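PDB 3ZHE: protein SMG-7 from Caenorhabditis elegans, which pairs with SMG-5 through an unusual arrangement of two 14-3-3-like domains that is required for efficient nonsense-mediated mRNA decay. Local coordinates for residues N180-L191 with A200-F211; V340-A350 with R377-E388. All coordinates share one frame; numbering follows the deposited sequence.

Interaction 1: residues N180-L191 with A200-F211; sequences NLESVYFHTRAL and ASGGLTNIFKNF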
loop_
_atom_site.group_PDB
_atom_site.type_symbol
_atom_site.label_atom_id
_atom_site.label_comp_id
_atom_site.label_asym_id
_atom_site.label_seq_id
_atom_site.Cartn_x
_atom_site.Cartn_y
_atom_site.Cartn_z
ATOM N N ASN B 180 -29.950 8.353 2.640
ATOM C CA ASN B 180 -30.673 7.489 3.571
ATOM C C ASN B 180 -30.922 6.062 3.079
ATOM O O ASN B 180 -30.862 5.117 3.864
ATOM C CB ASN B 180 -31.990 8.144 4.000
ATOM C CG ASN B 180 -31.792 9.210 5.059
ATOM O OD1 ASN B 180 -30.927 9.086 5.926
ATOM N ND2 ASN B 180 -32.595 10.265 4.995
ATOM N N LEU B 181 -31.206 5.912 1.788
ATOM C CA LEU B 181 -31.496 4.601 1.207
ATOM C C LEU B 181 -30.308 3.649 1.342
ATOM O O LEU B 181 -30.425 2.540 1.888
ATOM C CB LEU B 181 -31.877 4.758 -0.267
ATOM C CG LEU B 181 -32.070 3.479 -1.083
ATOM C CD1 LEU B 181 -33.205 2.644 -0.514
ATOM C CD2 LEU B 181 -32.324 3.814 -2.545
ATOM N N GLU B 182 -29.164 4.101 0.834
ATOM C CA GLU B 182 -27.913 3.362 0.930
ATOM C C GLU B 182 -27.566 3.077 2.383
ATOM O O GLU B 182 -27.005 2.028 2.702
ATOM C CB GLU B 182 -26.782 4.153 0.271
ATOM N N SER B 183 -27.900 4.019 3.259
ATOM C CA SER B 183 -27.678 3.851 4.688
ATOM C C SER B 183 -28.482 2.671 5.214
ATOM O O SER B 183 -27.959 1.828 5.941
ATOM C CB SER B 183 -28.053 5.123 5.446
ATOM O OG SER B 183 -27.920 4.936 6.843
ATOM N N VAL B 184 -29.756 2.618 4.839
ATOM C CA VAL B 184 -30.629 1.518 5.229
ATOM C C VAL B 184 -30.071 0.186 4.737
ATOM O O VAL B 184 -29.979 -0.780 5.502
ATOM C CB VAL B 184 -32.056 1.714 4.688
ATOM C CG1 VAL B 184 -32.869 0.441 4.848
ATOM C CG2 VAL B 184 -32.727 2.877 5.399
ATOM N N TYR B 185 -29.688 0.148 3.464
ATOM C CA TYR B 185 -29.100 -1.055 2.879
ATOM C C TYR B 185 -27.867 -1.539 3.649
ATOM O O TYR B 185 -27.778 -2.711 4.035
ATOM C CB TYR B 185 -28.748 -0.818 1.410
ATOM C CG TYR B 185 -27.841 -1.875 0.829
ATOM C CD1 TYR B 185 -28.283 -3.179 0.666
ATOM C CD2 TYR B 185 -26.542 -1.569 0.446
ATOM C CE1 TYR B 185 -27.458 -4.152 0.141
ATOM C CE2 TYR B 185 -25.708 -2.534 -0.082
ATOM C CZ TYR B 185 -26.172 -3.825 -0.232
ATOM O OH TYR B 185 -25.349 -4.792 -0.759
ATOM N N PHE B 186 -26.926 -0.626 3.871
ATOM C CA PHE B 186 -25.695 -0.937 4.589
ATOM C C PHE B 186 -25.952 -1.415 6.018
ATOM O O PHE B 186 -25.366 -2.405 6.456
ATOM C CB PHE B 186 -24.762 0.274 4.601
ATOM C CG PHE B 186 -24.014 0.481 3.314
ATOM C CD1 PHE B 186 -23.401 -0.583 2.673
ATOM C CD2 PHE B 186 -23.924 1.742 2.745
ATOM C CE1 PHE B 186 -22.708 -0.393 1.487
ATOM C CE2 PHE B 186 -23.236 1.938 1.559
ATOM C CZ PHE B 186 -22.628 0.869 0.930
ATOM N N HIS B 187 -26.814 -0.706 6.744
ATOM C CA HIS B 187 -27.161 -1.093 8.110
ATOM C C HIS B 187 -27.795 -2.484 8.135
ATOM O O HIS B 187 -27.565 -3.267 9.059
ATOM C CB HIS B 187 -28.103 -0.067 8.755
ATOM C CG HIS B 187 -27.413 1.167 9.255
ATOM N ND1 HIS B 187 -26.603 1.168 10.369
ATOM C CD2 HIS B 187 -27.432 2.443 8.802
ATOM C CE1 HIS B 187 -26.142 2.391 10.575
ATOM N NE2 HIS B 187 -26.629 3.181 9.637
ATOM N N THR B 188 -28.591 -2.784 7.113
ATOM C CA THR B 188 -29.209 -4.100 6.984
ATOM C C THR B 188 -28.146 -5.184 6.784
ATOM O O THR B 188 -28.171 -6.226 7.454
ATOM C CB THR B 188 -30.220 -4.134 5.820
ATOM O OG1 THR B 188 -31.244 -3.158 6.044
ATOM C CG2 THR B 188 -30.858 -5.507 5.703
ATOM N N ARG B 189 -27.215 -4.928 5.866
ATOM C CA ARG B 189 -26.097 -5.841 5.625
ATOM C C ARG B 189 -25.303 -6.085 6.905
ATOM O O ARG B 189 -24.879 -7.208 7.183
ATOM C CB ARG B 189 -25.169 -5.291 4.539
ATOM C CG ARG B 189 -25.742 -5.346 3.134
ATOM C CD ARG B 189 -26.067 -6.775 2.721
ATOM N NE ARG B 189 -24.903 -7.658 2.784
ATOM C CZ ARG B 189 -24.119 -7.940 1.748
ATOM N NH1 ARG B 189 -24.368 -7.406 0.560
ATOM N NH2 ARG B 189 -23.084 -8.756 1.899
ATOM N N ALA B 190 -25.110 -5.020 7.677
ATOM C CA ALA B 190 -24.444 -5.112 8.969
ATOM C C ALA B 190 -25.238 -5.993 9.921
ATOM O O ALA B 190 -24.667 -6.761 10.694
ATOM C CB ALA B 190 -24.263 -3.728 9.565
ATOM N N LEU B 191 -26.560 -5.875 9.861
ATOM C CA LEU B 191 -27.428 -6.638 10.748
ATOM C C LEU B 191 -27.367 -8.128 10.443
ATOM O O LEU B 191 -27.378 -8.955 11.356
ATOM C CB LEU B 191 -28.871 -6.136 10.654
ATOM C CG LEU B 191 -29.913 -6.873 11.501
ATOM C CD1 LEU B 191 -29.538 -6.840 12.977
ATOM C CD2 LEU B 191 -31.300 -6.285 11.282
ATOM N N ALA B 200 -26.582 -2.194 14.649
ATOM C CA ALA B 200 -27.143 -1.704 13.392
ATOM C C ALA B 200 -28.665 -1.634 13.430
ATOM O O ALA B 200 -29.261 -0.725 12.850
ATOM C CB ALA B 200 -26.684 -2.581 12.234
ATOM N N SER B 201 -29.278 -2.593 14.123
ATOM C CA SER B 201 -30.726 -2.621 14.309
ATOM C C SER B 201 -31.230 -1.251 14.731
ATOM O O SER B 201 -32.067 -0.653 14.047
ATOM C CB SER B 201 -31.110 -3.661 15.363
ATOM O OG SER B 201 -32.497 -3.614 15.646
ATOM N N GLY B 202 -30.685 -0.754 15.840
ATOM C CA GLY B 202 -31.024 0.564 16.346
ATOM C C GLY B 202 -30.964 1.600 15.244
ATOM O O GLY B 202 -31.926 2.341 15.019
ATOM N N GLY B 203 -29.842 1.614 14.530
ATOM C CA GLY B 203 -29.647 2.529 13.422
ATOM C C GLY B 203 -30.811 2.484 12.455
ATOM O O GLY B 203 -31.417 3.516 12.152
ATOM N N LEU B 204 -31.137 1.276 12.001
ATOM C CA LEU B 204 -32.247 1.072 11.081
ATOM C C LEU B 204 -33.509 1.701 11.645
ATOM O O LEU B 204 -34.192 2.464 10.954
ATOM C CB LEU B 204 -32.468 -0.420 10.835
ATOM C CG LEU B 204 -31.470 -1.119 9.918
ATOM C CD1 LEU B 204 -31.623 -2.626 10.022
ATOM C CD2 LEU B 204 -31.681 -0.657 8.489
ATOM N N THR B 205 -33.791 1.405 12.912
ATOM C CA THR B 205 -34.986 1.921 13.561
ATOM C C THR B 205 -34.972 3.438 13.469
ATOM O O THR B 205 -35.962 4.051 13.062
ATOM C CB THR B 205 -35.061 1.499 15.040
ATOM O OG1 THR B 205 -34.406 0.237 15.214
ATOM C CG2 THR B 205 -36.511 1.387 15.492
ATOM N N ASN B 206 -33.825 4.030 13.797
ATOM C CA ASN B 206 -33.681 5.481 13.784
ATOM C C ASN B 206 -34.061 6.078 12.439
ATOM O O ASN B 206 -34.626 7.168 12.368
ATOM C CB ASN B 206 -32.252 5.891 14.145
ATOM C CG ASN B 206 -32.185 6.694 15.428
ATOM O OD1 ASN B 206 -32.886 6.398 16.394
ATOM N ND2 ASN B 206 -31.345 7.722 15.440
ATOM N N ILE B 207 -33.758 5.352 11.368
ATOM C CA ILE B 207 -34.084 5.840 10.038
ATOM C C ILE B 207 -35.574 5.677 9.786
ATOM O O ILE B 207 -36.234 6.597 9.296
ATOM C CB ILE B 207 -33.293 5.101 8.949
ATOM C CG1 ILE B 207 -31.791 5.257 9.186
ATOM C CG2 ILE B 207 -33.656 5.639 7.577
ATOM C CD1 ILE B 207 -31.306 6.685 9.078
ATOM N N PHE B 208 -36.096 4.507 10.146
ATOM C CA PHE B 208 -37.501 4.183 9.920
ATOM C C PHE B 208 -38.408 5.236 10.543
ATOM O O PHE B 208 -39.341 5.725 9.902
ATOM C CB PHE B 208 -37.831 2.801 10.490
ATOM C CG PHE B 208 -37.159 1.669 9.768
ATOM C CD1 PHE B 208 -36.651 1.847 8.493
ATOM C CD2 PHE B 208 -37.041 0.425 10.363
ATOM C CE1 PHE B 208 -36.033 0.808 7.825
ATOM C CE2 PHE B 208 -36.426 -0.620 9.701
ATOM C CZ PHE B 208 -35.921 -0.428 8.430
ATOM N N LYS B 209 -38.106 5.593 11.788
ATOM C CA LYS B 209 -38.878 6.587 12.527
ATOM C C LYS B 209 -38.961 7.914 11.778
ATOM O O LYS B 209 -39.979 8.608 11.837
ATOM C CB LYS B 209 -38.265 6.813 13.911
ATOM N N ASN B 210 -37.891 8.252 11.065
ATOM C CA ASN B 210 -37.814 9.522 10.354
ATOM C C ASN B 210 -38.563 9.517 9.024
ATOM O O ASN B 210 -38.610 10.533 8.331
ATOM C CB ASN B 210 -36.352 9.918 10.133
ATOM N N PHE B 211 -39.153 8.379 8.670
ATOM C CA PHE B 211 -39.828 8.265 7.381
ATOM C C PHE B 211 -41.246 7.698 7.469
ATOM O O PHE B 211 -42.080 7.963 6.601
ATOM C CB PHE B 211 -38.981 7.442 6.404
ATOM C CG PHE B 211 -37.871 8.225 5.756
ATOM C CD1 PHE B 211 -36.640 8.355 6.377
ATOM C CD2 PHE B 211 -38.062 8.833 4.526
ATOM C CE1 PHE B 211 -35.619 9.075 5.783
ATOM C CE2 PHE B 211 -37.044 9.554 3.928
ATOM C CZ PHE B 211 -35.822 9.676 4.558
#
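Asn180 meets Phe211 at one end of this antiparallel helix pair. Its CG is anti to the carbonyl carbon (chi1 -79°), which carries the amide out toward the helix 200-209 side. ND2 comes to the edge of the Phe211 ring, near its plane and 3.3 Å from CZ. The amide and ring planes stand 85° apart. The other branch, OD1, faces the tip of Ile207, 4.0 Å from CD1. With an alanine here, the edge of Phe211 and Ile207 CD1 would probably lose the amide packed against them, and a gap is likely to open at this end of the pair.

Val184 splits its two methyls between two partners. CG2 touches Ile207 CG2 at 3.6 Å, and CG1 lies 4.0 Å from Leu204 CD2. Leu204 is a knob in a hole made by Val184, His187, Thr188 and Leu191. His187 gives its CB to this hole, 3.6 Å from Leu204 CD2, and its backbone O faces Ala200 CB. Thr188 OG1 bonds to Val184 O at 2.7 Å, on the face of that carbonyl opposite Thr188 N, and Leu204 CD2 packs against this hydroxyl. Ala190 CB meets Ala200 CB at 3.8 Å, a small-residue contact. Leu191 CD2 completes the hole against Leu204 CD1.

The two axes run at 154° to each other, 8.7 Å apart. Helix 164-176 packs on Ala190 and Ala200, helix 222-234 on Asn180, Val184 and Phe211, and helix 257-270 on Thr188 and Leu191. The pair is buried among these three helices, consistent with the TPR-like helical family to which this region is assigned.

Interaction 2: residues V340-A350 with R377-E388; sequences VTSICEWLLCA and RTQLAQKLVEIE
Helices 337-348 and 377-389 are the last two helices of the modelled chain, and they pack as an antiparallel pair with interlocking knobs. The axes of 340-348 and 377-388 make an angle of 160° and approach to 8.8 Å. Each helix supplies one knob.

Leu347 sits among Arg377, Leu380, Ala381 and Leu384. Its CG is anti to the carbonyl carbon (chi1 -66°), and its CD1 lies against Leu380 CD2 at 3.7 Å, the two side chains crossing at a slant. Leu384 is the answering knob, held by Val340, Ile343, Cys344 and Leu347. Cys344 SG lies 3.7 Å from Leu384 CB and 3.8 Å from Val385 CG2, so the sulfur touches two side chains adjacent in sequence. Val340 CG2 faces Leu384 CD2 at the far end. Leu348 lies at the more exposed margin, where its CD2 reaches Ala381 CB at 3.7 Å.

Arg377 finishes the contact where helix 337-348 ends. Its chain runs extended and then bends at chi3 (52°), with CG and CD passing Leu347 O. Ala350 O lies over one face of the guanidinium, 3.5 Å from NH1 but at a poor angle for a hydrogen bond. Leu347 O and Leu348 O lie at the edge. The carbonyls of Leu347 and Leu348 at the helix C-terminus, with that of Ala350 just beyond, would probably favour the positive charge. Glu354 adds a long, weak ion pair to NH2.

Helices 277-304 and 313-322 cover the apolar side, packing on Val340, Leu347 and Leu384. The two reciprocal leucine knobs make this knobs-into-holes packing of an antiparallel helix pair, here at the C-terminal end of an all-helical chain.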
loop_
_atom_site.group_PDB
_atom_site.type_symbol
_atom_site.label_atom_id
_atom_site.label_comp_id
_atom_site.label_asym_id
_atom_site.label_seq_id
_atom_site.Cartn_x
_atom_site.Cartn_y
_atom_site.Cartn_z
ATOM N N VAL B 340 -40.451 -17.881 -17.047
ATOM C CA VAL B 340 -39.579 -18.709 -16.223
ATOM C C VAL B 340 -38.963 -19.843 -17.038
ATOM O O VAL B 340 -37.770 -20.115 -16.924
ATOM C CB VAL B 340 -40.329 -19.278 -14.997
ATOM C CG1 VAL B 340 -39.542 -20.412 -14.356
ATOM C CG2 VAL B 340 -40.596 -18.176 -13.986
ATOM N N THR B 341 -39.774 -20.488 -17.872
ATOM C CA THR B 341 -39.285 -21.574 -18.716
ATOM C C THR B 341 -38.213 -21.093 -19.696
ATOM O O THR B 341 -37.163 -21.730 -19.847
ATOM C CB THR B 341 -40.428 -22.241 -19.500
ATOM O OG1 THR B 341 -41.657 -21.551 -19.242
ATOM C CG2 THR B 341 -40.579 -23.697 -19.084
ATOM N N SER B 342 -38.480 -19.964 -20.351
ATOM C CA SER B 342 -37.524 -19.395 -21.301
ATOM C C SER B 342 -36.207 -19.014 -20.627
ATOM O O SER B 342 -35.124 -19.368 -21.107
ATOM C CB SER B 342 -38.121 -18.175 -22.002
ATOM O OG SER B 342 -38.442 -17.161 -21.067
ATOM N N ILE B 343 -36.306 -18.287 -19.516
ATOM C CA ILE B 343 -35.123 -17.870 -18.770
ATOM C C ILE B 343 -34.321 -19.079 -18.291
ATOM O O ILE B 343 -33.092 -19.090 -18.375
ATOM C CB ILE B 343 -35.493 -16.959 -17.579
ATOM C CG1 ILE B 343 -36.102 -15.647 -18.083
ATOM C CG2 ILE B 343 -34.275 -16.665 -16.721
ATOM C CD1 ILE B 343 -36.420 -14.643 -16.986
ATOM N N CYS B 344 -35.023 -20.100 -17.809
ATOM C CA CYS B 344 -34.387 -21.341 -17.363
ATOM C C CYS B 344 -33.646 -22.047 -18.493
ATOM O O CYS B 344 -32.547 -22.575 -18.289
ATOM C CB CYS B 344 -35.416 -22.292 -16.747
ATOM S SG CYS B 344 -35.953 -21.838 -15.083
ATOM N N GLU B 345 -34.250 -22.065 -19.679
ATOM C CA GLU B 345 -33.584 -22.623 -20.850
ATOM C C GLU B 345 -32.317 -21.836 -21.152
ATOM O O GLU B 345 -31.280 -22.415 -21.468
ATOM C CB GLU B 345 -34.496 -22.594 -22.075
ATOM C CG GLU B 345 -33.851 -23.213 -23.313
ATOM C CD GLU B 345 -34.213 -22.485 -24.596
ATOM O OE1 GLU B 345 -34.953 -21.483 -24.522
ATOM O OE2 GLU B 345 -33.751 -22.910 -25.676
ATOM N N TRP B 346 -32.418 -20.512 -21.058
ATOM C CA TRP B 346 -31.277 -19.630 -21.290
ATOM C C TRP B 346 -30.138 -19.961 -20.334
ATOM O O TRP B 346 -28.983 -20.078 -20.742
ATOM C CB TRP B 346 -31.689 -18.165 -21.115
ATOM C CG TRP B 346 -30.598 -17.185 -21.434
ATOM C CD1 TRP B 346 -29.459 -17.427 -22.146
ATOM C CD2 TRP B 346 -30.542 -15.803 -21.051
ATOM N NE1 TRP B 346 -28.700 -16.286 -22.232
ATOM C CE2 TRP B 346 -29.342 -15.274 -21.569
ATOM C CE3 TRP B 346 -31.389 -14.961 -20.323
ATOM C CZ2 TRP B 346 -28.969 -13.948 -21.382
ATOM C CZ3 TRP B 346 -31.016 -13.641 -20.139
ATOM C CH2 TRP B 346 -29.816 -13.148 -20.666
ATOM N N LEU B 347 -30.477 -20.105 -19.057
ATOM C CA LEU B 347 -29.492 -20.400 -18.025
ATOM C C LEU B 347 -28.851 -21.772 -18.223
ATOM O O LEU B 347 -27.646 -21.935 -18.027
ATOM C CB LEU B 347 -30.132 -20.311 -16.637
ATOM C CG LEU B 347 -30.617 -18.933 -16.180
ATOM C CD1 LEU B 347 -31.366 -19.035 -14.859
ATOM C CD2 LEU B 347 -29.449 -17.968 -16.059
ATOM N N LEU B 348 -29.651 -22.757 -18.621
ATOM C CA LEU B 348 -29.151 -24.126 -18.750
ATOM C C LEU B 348 -28.118 -24.315 -19.860
ATOM O O LEU B 348 -27.173 -25.089 -19.708
ATOM C CB LEU B 348 -30.306 -25.111 -18.942
ATOM C CG LEU B 348 -31.164 -25.394 -17.706
ATOM C CD1 LEU B 348 -32.045 -26.608 -17.944
ATOM C CD2 LEU B 348 -30.287 -25.594 -16.485
ATOM N N CYS B 349 -28.302 -23.615 -20.974
ATOM C CA CYS B 349 -27.416 -23.776 -22.120
ATOM C C CYS B 349 -26.534 -22.551 -22.341
ATOM O O CYS B 349 -26.963 -21.558 -22.927
ATOM C CB CYS B 349 -28.227 -24.088 -23.380
ATOM S SG CYS B 349 -29.239 -25.586 -23.264
ATOM N N ALA B 350 -25.294 -22.631 -21.869
ATOM C CA ALA B 350 -24.341 -21.543 -22.046
ATOM C C ALA B 350 -22.911 -22.059 -22.190
ATOM O O ALA B 350 -22.453 -22.882 -21.398
ATOM C CB ALA B 350 -24.443 -20.555 -20.896
ATOM N N ARG B 377 -24.494 -21.180 -12.276
ATOM C CA ARG B 377 -25.364 -20.987 -13.428
ATOM C C ARG B 377 -26.514 -21.997 -13.462
ATOM O O ARG B 377 -27.618 -21.684 -13.911
ATOM C CB ARG B 377 -24.538 -21.059 -14.715
ATOM C CG ARG B 377 -25.347 -21.235 -15.981
ATOM C CD ARG B 377 -24.506 -20.959 -17.213
ATOM N NE ARG B 377 -23.258 -21.717 -17.206
ATOM C CZ ARG B 377 -23.102 -22.909 -17.770
ATOM N NH1 ARG B 377 -24.119 -23.491 -18.391
ATOM N NH2 ARG B 377 -21.927 -23.521 -17.714
ATOM N N THR B 378 -26.256 -23.203 -12.968
ATOM C CA THR B 378 -27.266 -24.255 -12.948
ATOM C C THR B 378 -28.182 -24.132 -11.733
ATOM O O THR B 378 -29.399 -24.328 -11.832
ATOM C CB THR B 378 -26.610 -25.648 -12.927
ATOM O OG1 THR B 378 -25.647 -25.742 -13.984
ATOM C CG2 THR B 378 -27.652 -26.740 -13.102
ATOM N N GLN B 379 -27.586 -23.807 -10.588
ATOM C CA GLN B 379 -28.304 -23.748 -9.316
ATOM C C GLN B 379 -29.457 -22.745 -9.339
ATOM O O GLN B 379 -30.539 -23.013 -8.812
ATOM C CB GLN B 379 -27.333 -23.416 -8.181
ATOM C CG GLN B 379 -27.945 -23.463 -6.794
ATOM C CD GLN B 379 -26.923 -23.208 -5.705
ATOM O OE1 GLN B 379 -27.248 -23.212 -4.518
ATOM N NE2 GLN B 379 -25.677 -22.986 -6.104
ATOM N N LEU B 380 -29.215 -21.593 -9.958
ATOM C CA LEU B 380 -30.238 -20.566 -10.122
ATOM C C LEU B 380 -31.440 -21.111 -10.890
ATOM O O LEU B 380 -32.597 -20.921 -10.492
ATOM C CB LEU B 380 -29.652 -19.355 -10.853
ATOM C CG LEU B 380 -30.609 -18.215 -11.204
ATOM C CD1 LEU B 380 -31.222 -17.625 -9.945
ATOM C CD2 LEU B 380 -29.887 -17.142 -12.005
ATOM N N ALA B 381 -31.153 -21.795 -11.993
ATOM C CA ALA B 381 -32.186 -22.415 -12.810
ATOM C C ALA B 381 -32.978 -23.424 -11.988
ATOM O O ALA B 381 -34.206 -23.470 -12.058
ATOM C CB ALA B 381 -31.569 -23.082 -14.028
ATOM N N GLN B 382 -32.265 -24.227 -11.204
ATOM C CA GLN B 382 -32.906 -25.224 -10.351
ATOM C C GLN B 382 -33.834 -24.573 -9.326
ATOM O O GLN B 382 -34.906 -25.101 -9.016
ATOM C CB GLN B 382 -31.856 -26.090 -9.656
ATOM C CG GLN B 382 -31.030 -26.925 -10.613
ATOM C CD GLN B 382 -30.444 -28.149 -9.949
ATOM O OE1 GLN B 382 -30.371 -28.232 -8.723
ATOM N NE2 GLN B 382 -30.030 -29.117 -10.757
ATOM N N LYS B 383 -33.418 -23.416 -8.820
ATOM C CA LYS B 383 -34.218 -22.653 -7.867
ATOM C C LYS B 383 -35.508 -22.139 -8.503
ATOM O O LYS B 383 -36.593 -22.278 -7.928
ATOM C CB LYS B 383 -33.401 -21.487 -7.305
ATOM N N LEU B 384 -35.384 -21.545 -9.688
ATOM C CA LEU B 384 -36.551 -21.054 -10.425
ATOM C C LEU B 384 -37.538 -22.180 -10.730
ATOM O O LEU B 384 -38.752 -22.051 -10.513
ATOM C CB LEU B 384 -36.111 -20.387 -11.729
ATOM C CG LEU B 384 -35.802 -18.892 -11.682
ATOM C CD1 LEU B 384 -35.006 -18.473 -12.904
ATOM C CD2 LEU B 384 -37.092 -18.091 -11.584
ATOM N N VAL B 385 -36.997 -23.285 -11.238
ATOM C CA VAL B 385 -37.781 -24.477 -11.526
ATOM C C VAL B 385 -38.501 -24.963 -10.275
ATOM O O VAL B 385 -39.654 -25.386 -10.340
ATOM C CB VAL B 385 -36.895 -25.609 -12.097
ATOM C CG1 VAL B 385 -37.658 -26.923 -12.150
ATOM C CG2 VAL B 385 -36.387 -25.237 -13.473
ATOM N N GLU B 386 -37.823 -24.889 -9.134
ATOM C CA GLU B 386 -38.441 -25.276 -7.870
ATOM C C GLU B 386 -39.597 -24.360 -7.488
ATOM O O GLU B 386 -40.632 -24.827 -7.013
ATOM C CB GLU B 386 -37.414 -25.311 -6.742
ATOM C CG GLU B 386 -36.595 -26.586 -6.697
ATOM C CD GLU B 386 -35.890 -26.775 -5.372
ATOM O OE1 GLU B 386 -36.412 -26.285 -4.348
ATOM O OE2 GLU B 386 -34.814 -27.408 -5.351
ATOM N N ILE B 387 -39.413 -23.059 -7.697
ATOM C CA ILE B 387 -40.457 -22.082 -7.401
ATOM C C ILE B 387 -41.705 -22.309 -8.252
ATOM O O ILE B 387 -42.833 -22.212 -7.759
ATOM C CB ILE B 387 -39.953 -20.643 -7.592
ATOM C CG1 ILE B 387 -38.771 -20.373 -6.662
ATOM C CG2 ILE B 387 -41.072 -19.645 -7.330
ATOM C CD1 ILE B 387 -39.094 -20.565 -5.199
ATOM N N GLU B 388 -41.503 -22.617 -9.528
ATOM C CA GLU B 388 -42.634 -22.868 -10.417
ATOM C C GLU B 388 -43.292 -24.214 -10.125
ATOM O O GLU B 388 -44.510 -24.355 -10.239
ATOM C CB GLU B 388 -42.194 -22.819 -11.881
ATOM C CG GLU B 388 -43.337 -22.981 -12.873
ATOM C CD GLU B 388 -44.359 -21.868 -12.761
ATOM O OE1 GLU B 388 -43.944 -20.696 -12.646
ATOM O OE2 GLU B 388 -45.573 -22.163 -12.778
#

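Both interactions join two helices consecutive in the chain and nearly antiparallel, with similar axis distances and buried areas. They share no element. Their centres lie 33 Å apart, and the nearest atoms about 16 Å. Interaction 1 is the deeper one, near the middle of the chain and with no exposed residue among those that touch. Interaction 2 lies near the C-terminal end and is only partly buried. Neither has a hydrogen bond across its segments. The polar groups differ: interaction 1 has a neutral amide at a ring edge, whereas 340-350 with 377-388 ends on an arginine near backbone carbonyls. One leucine knob serves interaction 1, and two reciprocal knobs serve interaction 2.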